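Long-range contacts in uracil-dna glycosylase (Deinococcus radiodurans, PDB 4UQM), which belongs to the uracil-DNA glycosylase superfamily, an alpha/beta fold with a central four-stranded parallel sheet, and is modelled here with bound DNA: residues Leu108-Lys113 with Tyr214-Arg219; Val123-Gly128 with Trp238-Thr243. The protein carries 1 engineered substitution. One frame throughout, in Å; residues are numbered along the deposited sequence.

Interaction 1: residues Leu108-Lys113 with Tyr214-Arg219. With nucleotides of chain B.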
loop_
_atom_site.group_PDB
_atom_site.type_symbol
_atom_site.label_atom_id
_atom_site.label_comp_id
_atom_site.label_asym_id
_atom_site.label_seq_id
_atom_site.Cartn_x
_atom_site.Cartn_y
_atom_site.Cartn_z
ATOM N N LEU A 108 3.393 11.878 -3.503
ATOM C CA LEU A 108 2.500 12.285 -2.439
ATOM C C LEU A 108 2.032 13.736 -2.640
ATOM O O LEU A 108 0.875 14.056 -2.350
ATOM C CB LEU A 108 3.131 12.069 -1.063
ATOM C CG LEU A 108 2.216 12.317 0.159
ATOM C CD1 LEU A 108 0.919 11.512 0.098
ATOM C CD2 LEU A 108 2.949 12.087 1.475
ATOM N N ARG A 109 2.891 14.602 -3.177
ATOM C CA ARG A 109 2.433 15.944 -3.574
ATOM C C ARG A 109 1.290 15.838 -4.529
ATOM O O ARG A 109 0.354 16.618 -4.445
ATOM C CB ARG A 109 3.537 16.737 -4.228
ATOM C CG ARG A 109 4.619 17.055 -3.267
ATOM C CD ARG A 109 5.553 18.084 -3.780
ATOM N NE ARG A 109 6.636 18.084 -2.846
ATOM C CZ ARG A 109 6.629 18.731 -1.700
ATOM N NH1 ARG A 109 5.585 19.523 -1.332
ATOM N NH2 ARG A 109 7.704 18.608 -0.955
ATOM N N ASN A 110 1.370 14.877 -5.459
ATOM C CA ASN A 110 0.285 14.713 -6.428
ATOM C C ASN A 110 -0.959 14.124 -5.785
ATOM O O ASN A 110 -2.065 14.551 -6.113
ATOM C CB ASN A 110 0.766 13.867 -7.594
ATOM C CG ASN A 110 1.652 14.645 -8.538
ATOM O OD1 ASN A 110 1.700 15.873 -8.496
ATOM N ND2 ASN A 110 2.315 13.945 -9.445
ATOM N N ILE A 111 -0.817 13.153 -4.889
ATOM C CA ILE A 111 -1.925 12.682 -4.101
ATOM C C ILE A 111 -2.633 13.858 -3.402
ATOM O O ILE A 111 -3.875 13.948 -3.378
ATOM C CB ILE A 111 -1.479 11.583 -3.106
ATOM C CG1 ILE A 111 -1.227 10.257 -3.841
ATOM C CG2 ILE A 111 -2.497 11.351 -1.986
ATOM C CD1 ILE A 111 -0.368 9.311 -3.029
ATOM N N TYR A 112 -1.843 14.703 -2.747
ATOM C CA TYR A 112 -2.395 15.905 -2.069
ATOM C C TYR A 112 -3.124 16.844 -3.049
ATOM O O TYR A 112 -4.186 17.394 -2.712
ATOM C CB TYR A 112 -1.317 16.662 -1.323
ATOM C CG TYR A 112 -0.783 16.036 -0.036
ATOM C CD1 TYR A 112 -1.350 14.876 0.528
ATOM C CD2 TYR A 112 0.331 16.575 0.605
ATOM C CE1 TYR A 112 -0.870 14.335 1.674
ATOM C CE2 TYR A 112 0.834 16.029 1.786
ATOM C CZ TYR A 112 0.229 14.907 2.329
ATOM O OH TYR A 112 0.729 14.372 3.477
ATOM N N LYS A 113 -2.595 17.012 -4.260
ATOM C CA LYS A 113 -3.244 17.875 -5.279
ATOM C C LYS A 113 -4.594 17.307 -5.642
ATOM O O LYS A 113 -5.597 18.039 -5.733
ATOM C CB LYS A 113 -2.370 18.035 -6.559
ATOM C CG LYS A 113 -1.160 18.937 -6.406
ATOM C CD LYS A 113 -0.295 18.986 -7.674
ATOM C CE LYS A 113 1.176 18.835 -7.378
ATOM N NZ LYS A 113 2.034 18.841 -8.595
ATOM N N TYR A 214 -2.263 10.245 -16.056
ATOM C CA TYR A 214 -3.141 9.076 -15.904
ATOM C C TYR A 214 -3.785 8.953 -14.512
ATOM O O TYR A 214 -4.520 8.009 -14.247
ATOM C CB TYR A 214 -2.379 7.821 -16.254
ATOM C CG TYR A 214 -1.798 7.789 -17.633
ATOM C CD1 TYR A 214 -2.617 7.573 -18.737
ATOM C CD2 TYR A 214 -0.431 7.909 -17.848
ATOM C CE1 TYR A 214 -2.085 7.536 -20.035
ATOM C CE2 TYR A 214 0.104 7.882 -19.121
ATOM C CZ TYR A 214 -0.705 7.670 -20.212
ATOM O OH TYR A 214 -0.155 7.593 -21.497
ATOM N N PHE A 215 -3.433 9.883 -13.622
ATOM C CA PHE A 215 -3.906 9.911 -12.227
ATOM C C PHE A 215 -4.823 11.102 -11.915
ATOM O O PHE A 215 -5.894 10.928 -11.317
ATOM C CB PHE A 215 -2.687 9.945 -11.298
ATOM C CG PHE A 215 -3.038 10.174 -9.848
ATOM C CD1 PHE A 215 -3.580 9.152 -9.090
ATOM C CD2 PHE A 215 -2.824 11.410 -9.228
ATOM C CE1 PHE A 215 -3.902 9.347 -7.745
ATOM C CE2 PHE A 215 -3.183 11.635 -7.891
ATOM C CZ PHE A 215 -3.716 10.595 -7.177
ATOM N N PHE A 216 -4.404 12.304 -12.331
ATOM C CA PHE A 216 -5.212 13.478 -12.030
ATOM C C PHE A 216 -6.607 13.377 -12.608
ATOM O O PHE A 216 -6.787 12.929 -13.729
ATOM C CB PHE A 216 -4.541 14.724 -12.546
ATOM C CG PHE A 216 -3.311 15.135 -11.801
ATOM C CD1 PHE A 216 -3.193 14.999 -10.404
ATOM C CD2 PHE A 216 -2.284 15.733 -12.509
ATOM C CE1 PHE A 216 -2.043 15.431 -9.752
ATOM C CE2 PHE A 216 -1.152 16.194 -11.844
ATOM C CZ PHE A 216 -1.028 16.015 -10.479
ATOM N N GLY A 217 -7.583 13.798 -11.812
ATOM C CA GLY A 217 -8.998 13.830 -12.274
ATOM C C GLY A 217 -9.753 12.522 -12.105
ATOM O O GLY A 217 -10.975 12.441 -12.392
ATOM N N THR A 218 -9.102 11.495 -11.546
ATOM C CA THR A 218 -9.747 10.214 -11.396
ATOM C C THR A 218 -10.594 10.110 -10.108
ATOM O O THR A 218 -11.366 9.157 -9.948
ATOM C CB THR A 218 -8.732 9.069 -11.452
ATOM O OG1 THR A 218 -7.727 9.254 -10.447
ATOM C CG2 THR A 218 -8.096 9.034 -12.863
ATOM N N ARG A 219 -10.471 11.094 -9.219
ATOM C CA ARG A 219 -11.358 11.192 -8.022
ATOM C C ARG A 219 -11.494 9.928 -7.203
ATOM O O ARG A 219 -12.583 9.538 -6.854
ATOM C CB ARG A 219 -12.737 11.665 -8.485
ATOM C CG ARG A 219 -12.674 13.041 -9.118
ATOM C CD ARG A 219 -14.032 13.753 -9.122
ATOM N NE ARG A 219 -14.338 14.196 -7.753
ATOM C CZ ARG A 219 -15.447 14.744 -7.288
ATOM N NH1 ARG A 219 -16.475 15.032 -8.072
ATOM N NH2 ARG A 219 -15.507 15.024 -5.991
ATOM P P DT B 11 1.871 3.607 -14.477
ATOM O OP1 DT B 11 0.534 4.049 -14.033
ATOM O OP2 DT B 11 2.295 2.204 -14.188
ATOM O "O5'" DT B 11 1.912 3.770 -16.075
ATOM C "C5'" DT B 11 1.111 4.808 -16.680
ATOM C "C4'" DT B 11 1.196 4.603 -18.176
ATOM O "O4'" DT B 11 2.527 4.960 -18.645
ATOM C "C3'" DT B 11 0.962 3.152 -18.606
ATOM O "O3'" DT B 11 0.424 3.206 -19.921
ATOM C "C2'" DT B 11 2.359 2.642 -18.887
ATOM C "C1'" DT B 11 2.997 3.918 -19.440
ATOM N N1 DT B 11 4.465 3.960 -19.491
ATOM C C2 DT B 11 5.038 4.572 -20.585
ATOM O O2 DT B 11 4.388 5.157 -21.432
ATOM N N3 DT B 11 6.406 4.519 -20.615
ATOM C C4 DT B 11 7.240 3.916 -19.683
ATOM O O4 DT B 11 8.454 3.964 -19.824
ATOM C C5 DT B 11 6.574 3.286 -18.576
ATOM C C7 DT B 11 7.400 2.616 -17.519
ATOM C C6 DT B 11 5.239 3.340 -18.530
ATOM P P DC B 12 -0.873 2.479 -20.315
ATOM O OP1 DC B 12 -1.935 3.141 -19.694
ATOM O OP2 DC B 12 -0.656 1.080 -20.267
ATOM O "O5'" DC B 12 -0.996 2.848 -21.856
ATOM C "C5'" DC B 12 -1.012 4.191 -22.255
ATOM C "C4'" DC B 12 -0.131 4.323 -23.471
ATOM O "O4'" DC B 12 1.228 4.271 -23.030
ATOM C "C3'" DC B 12 -0.269 3.168 -24.455
ATOM O "O3'" DC B 12 -1.048 3.461 -25.606
ATOM C "C2'" DC B 12 1.142 2.913 -24.922
ATOM C "C1'" DC B 12 2.017 3.825 -24.107
ATOM N N1 DC B 12 3.173 3.128 -23.559
ATOM C C2 DC B 12 4.420 3.325 -24.147
ATOM O O2 DC B 12 4.512 4.081 -25.117
ATOM N N3 DC B 12 5.497 2.722 -23.611
ATOM C C4 DC B 12 5.357 1.919 -22.559
ATOM N N4 DC B 12 6.447 1.341 -22.070
ATOM C C5 DC B 12 4.092 1.674 -21.963
ATOM C C6 DC B 12 3.037 2.294 -22.490
#
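Phe-215 and Phe-216 both present ring edges to Asn-110 on helix 106-118. The backbone oxygen of Asn-110 lies near the plane of each ring. Asn-110 O is 3.6 Å from Phe-215 CE2 and 3.7 Å from Phe-216 CE1. The two rings leave their backbone differently. Phe-215 CG is anti to the backbone N (chi1 172°), whereas Phe-216 CG sits beside its own N (chi1 -71°). This brings two consecutive side chains to the same helix turn.

The Asn-110 and Phe-216 side chains cross at about a right angle, with the amide plane 72° from the ring plane. Asn-110 OD1 meets the edge of Phe-216 at CZ, 3.4 Å away. Asn-110 OD1 also accepts from Lys-113 NZ at 3.0 Å, nearly in line with the C=O bond. Asn-110 ND2 is used elsewhere, by Pro-207 O and Glu-212 OE1. Lys-113 CB rests 4.1 Å from Phe-216 CE1. On the Phe-215 side, Ile-111 CG1 approaches CZ.

A type II turn from Phe-215 to Thr-218 shapes the loop, with Gly-217 at positive phi. Thr-218 OG1 donates to Phe-215 O at 2.6 Å, in the carbonyl plane. Just before the turn, Tyr-214 packs on the DNA backbone, CE2 lying 3.6 Å from C4' of DT11 of chain B.

Between the two segments, aromatic C-H edges face oxygen beside apolar contacts, without a hydrogen bond. Glu-114 and Asp-118, further along the helix, supply the polar hold on Gly-217 and Arg-219.

Interaction 2: residues Val123-Gly128 with Trp238-Thr243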
loop_
_atom_site.group_PDB
_atom_site.type_symbol
_atom_site.label_atom_id
_atom_site.label_comp_id
_atom_site.label_asym_id
_atom_site.label_seq_id
_atom_site.Cartn_x
_atom_site.Cartn_y
_atom_site.Cartn_z
ATOM N N VAL A 123 -7.061 20.175 3.202
ATOM C CA VAL A 123 -5.927 21.111 3.191
ATOM C C VAL A 123 -4.667 20.275 3.331
ATOM O O VAL A 123 -4.484 19.612 4.337
ATOM C CB VAL A 123 -5.995 22.142 4.345
ATOM C CG1 VAL A 123 -4.789 23.051 4.313
ATOM C CG2 VAL A 123 -7.227 23.004 4.233
ATOM N N ALA A 124 -3.800 20.288 2.320
ATOM C CA ALA A 124 -2.588 19.510 2.355
ATOM C C ALA A 124 -1.674 19.983 3.478
ATOM O O ALA A 124 -1.422 21.177 3.581
ATOM C CB ALA A 124 -1.862 19.618 1.031
ATOM N N PRO A 125 -1.190 19.068 4.318
ATOM C CA PRO A 125 -0.270 19.451 5.364
ATOM C C PRO A 125 1.146 19.499 4.837
ATOM O O PRO A 125 1.419 19.097 3.710
ATOM C CB PRO A 125 -0.399 18.321 6.337
ATOM C CG PRO A 125 -0.600 17.142 5.459
ATOM C CD PRO A 125 -1.436 17.604 4.340
ATOM N N LYS A 126 2.015 20.041 5.663
ATOM C CA LYS A 126 3.434 20.199 5.300
ATOM C C LYS A 126 4.228 18.891 5.400
ATOM O O LYS A 126 5.328 18.791 4.872
ATOM C CB LYS A 126 4.059 21.270 6.198
ATOM C CG LYS A 126 3.448 22.648 5.968
ATOM C CD LYS A 126 3.747 23.208 4.579
ATOM C CE LYS A 126 3.149 24.579 4.315
ATOM N NZ LYS A 126 3.821 25.637 5.099
ATOM N N HIS A 127 3.703 17.931 6.111
ATOM C CA HIS A 127 4.324 16.619 6.283
ATOM C C HIS A 127 3.704 15.599 5.378
ATOM O O HIS A 127 2.650 15.853 4.766
ATOM C CB HIS A 127 4.180 16.189 7.759
ATOM C CG HIS A 127 2.773 15.844 8.120
ATOM N ND1 HIS A 127 2.231 14.613 7.852
ATOM C CD2 HIS A 127 1.794 16.561 8.721
ATOM C CE1 HIS A 127 0.976 14.578 8.249
ATOM N NE2 HIS A 127 0.671 15.772 8.738
ATOM N N GLY A 128 4.348 14.413 5.321
ATOM C CA GLY A 128 3.853 13.321 4.499
ATOM C C GLY A 128 3.540 12.027 5.229
ATOM O O GLY A 128 3.572 10.956 4.624
ATOM N N TRP A 238 -10.074 11.677 5.089
ATOM C CA TRP A 238 -8.845 11.854 4.358
ATOM C C TRP A 238 -7.977 12.993 4.911
ATOM O O TRP A 238 -6.758 12.998 4.720
ATOM C CB TRP A 238 -9.118 12.058 2.848
ATOM C CG TRP A 238 -9.750 10.862 2.172
ATOM C CD1 TRP A 238 -11.046 10.749 1.734
ATOM C CD2 TRP A 238 -9.108 9.617 1.849
ATOM N NE1 TRP A 238 -11.240 9.508 1.166
ATOM C CE2 TRP A 238 -10.063 8.800 1.212
ATOM C CE3 TRP A 238 -7.805 9.144 2.004
ATOM C CZ2 TRP A 238 -9.767 7.499 0.786
ATOM C CZ3 TRP A 238 -7.519 7.857 1.564
ATOM C CH2 TRP A 238 -8.493 7.053 0.970
ATOM N N GLN A 239 -8.575 13.978 5.578
ATOM C CA GLN A 239 -7.767 15.044 6.180
ATOM C C GLN A 239 -6.761 14.494 7.150
ATOM O O GLN A 239 -7.089 13.653 7.952
ATOM C CB GLN A 239 -8.664 16.044 6.914
ATOM C CG GLN A 239 -7.898 17.256 7.462
ATOM C CD GLN A 239 -7.220 18.032 6.334
ATOM O OE1 GLN A 239 -7.903 18.577 5.454
ATOM N NE2 GLN A 239 -5.906 18.080 6.347
ATOM N N LEU A 240 -5.503 14.938 6.995
ATOM C CA LEU A 240 -4.394 14.613 7.866
ATOM C C LEU A 240 -4.201 15.697 8.891
ATOM O O LEU A 240 -4.573 16.847 8.637
ATOM C CB LEU A 240 -3.147 14.473 7.022
ATOM C CG LEU A 240 -3.194 13.308 6.047
ATOM C CD1 LEU A 240 -2.215 13.567 4.920
ATOM C CD2 LEU A 240 -2.941 11.953 6.705
ATOM N N PRO A 241 -3.598 15.365 10.052
ATOM C CA PRO A 241 -3.271 16.416 11.020
ATOM C C PRO A 241 -2.337 17.464 10.459
ATOM O O PRO A 241 -1.461 17.128 9.655
ATOM C CB PRO A 241 -2.638 15.670 12.186
ATOM C CG PRO A 241 -2.551 14.286 11.815
ATOM C CD PRO A 241 -3.107 14.053 10.462
ATOM N N ALA A 242 -2.476 18.723 10.890
ATOM C CA ALA A 242 -1.541 19.732 10.430
ATOM C C ALA A 242 -0.090 19.464 10.847
ATOM O O ALA A 242 0.830 19.724 10.091
ATOM C CB ALA A 242 -1.967 21.123 10.898
ATOM N N THR A 243 0.090 18.928 12.040
ATOM C CA THR A 243 1.404 18.557 12.537
ATOM C C THR A 243 1.339 17.164 13.161
ATOM O O THR A 243 0.276 16.700 13.645
ATOM C CB THR A 243 1.914 19.563 13.611
ATOM O OG1 THR A 243 1.112 19.465 14.779
ATOM C CG2 THR A 243 1.861 21.009 13.129
HETATM O O HOH W 1 0.916 21.474 7.942
#
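The His-127 ring turns its edge to the backbone of 238-243, with the carbonyl carbon of Pro-241 and Ala-242 O near its plane. One face carries Pro-125 CG, 3.8 Å above the plane and offset toward the rim. This is a loop-to-loop contact of the alpha/beta glycosylase fold. The segment after helix 106-118 meets the C-terminal tail, and neither forms regular secondary structure.

The imidazole is held at both nitrogens. His-127 NE2 donates to Pro-241 O at 2.7 Å, with the acceptor close to the ring plane. ND1 pairs with Tyr-129 N, so the two bonds fix the ring's rotation. His-127 CG lies between its backbone N and carbonyl carbon (chi1 71°), which turns the ring toward the tail.

The second flat group is the Gln-239 amide. It pairs with both backbone polar atoms of Val-123, much as a neighbouring strand would. Gln-239 OE1 accepts from Val-123 N at 2.9 Å, through a lone pair in the carbonyl plane. Gln-239 NE2 donates to Val-123 O, also at 2.9 Å and nearly straight (176°). Its other N-H goes to Leu-240 O of its own segment. A bend at chi2 (60°) folds the amide back for this. Three bonds in all fix which way the amide faces.

Between these two polar ends lies a small apolar patch. Pro-125 CG meets Leu-240 CD1 at 4.0 Å. Leu-240 also packs on Tyr-112 and Trp-133, which places the patch against helices 106-118 and 131-134.

A water completes the contact near the chain end. The water oxygen accepts from Lys-126 N at 2.9 Å and donates to Ala-242 O at 2.8 Å.

How the interactions relate
After strand 77-81 the chain enters 108-113 on helix 106-118, then 123-128 just after that helix. It then adds strands 138-142, 179-183 and 200-204 to the parallel sheet. Interaction 1 closes its long loop when 214-219 returns to the helix. Interaction 2 closes a second one after helix 220-230, when 238-243 reaches 123-128. The segments alternate, so the two closures cross. The contacts also touch, with centres about 15 Å apart. Tyr-112 OH probably hydrogen-bonds His-127 O, and Leu-108 packs on Gly-128. Helix 106-118 thus lies between the DNA-contacting loop and the C-terminal tail.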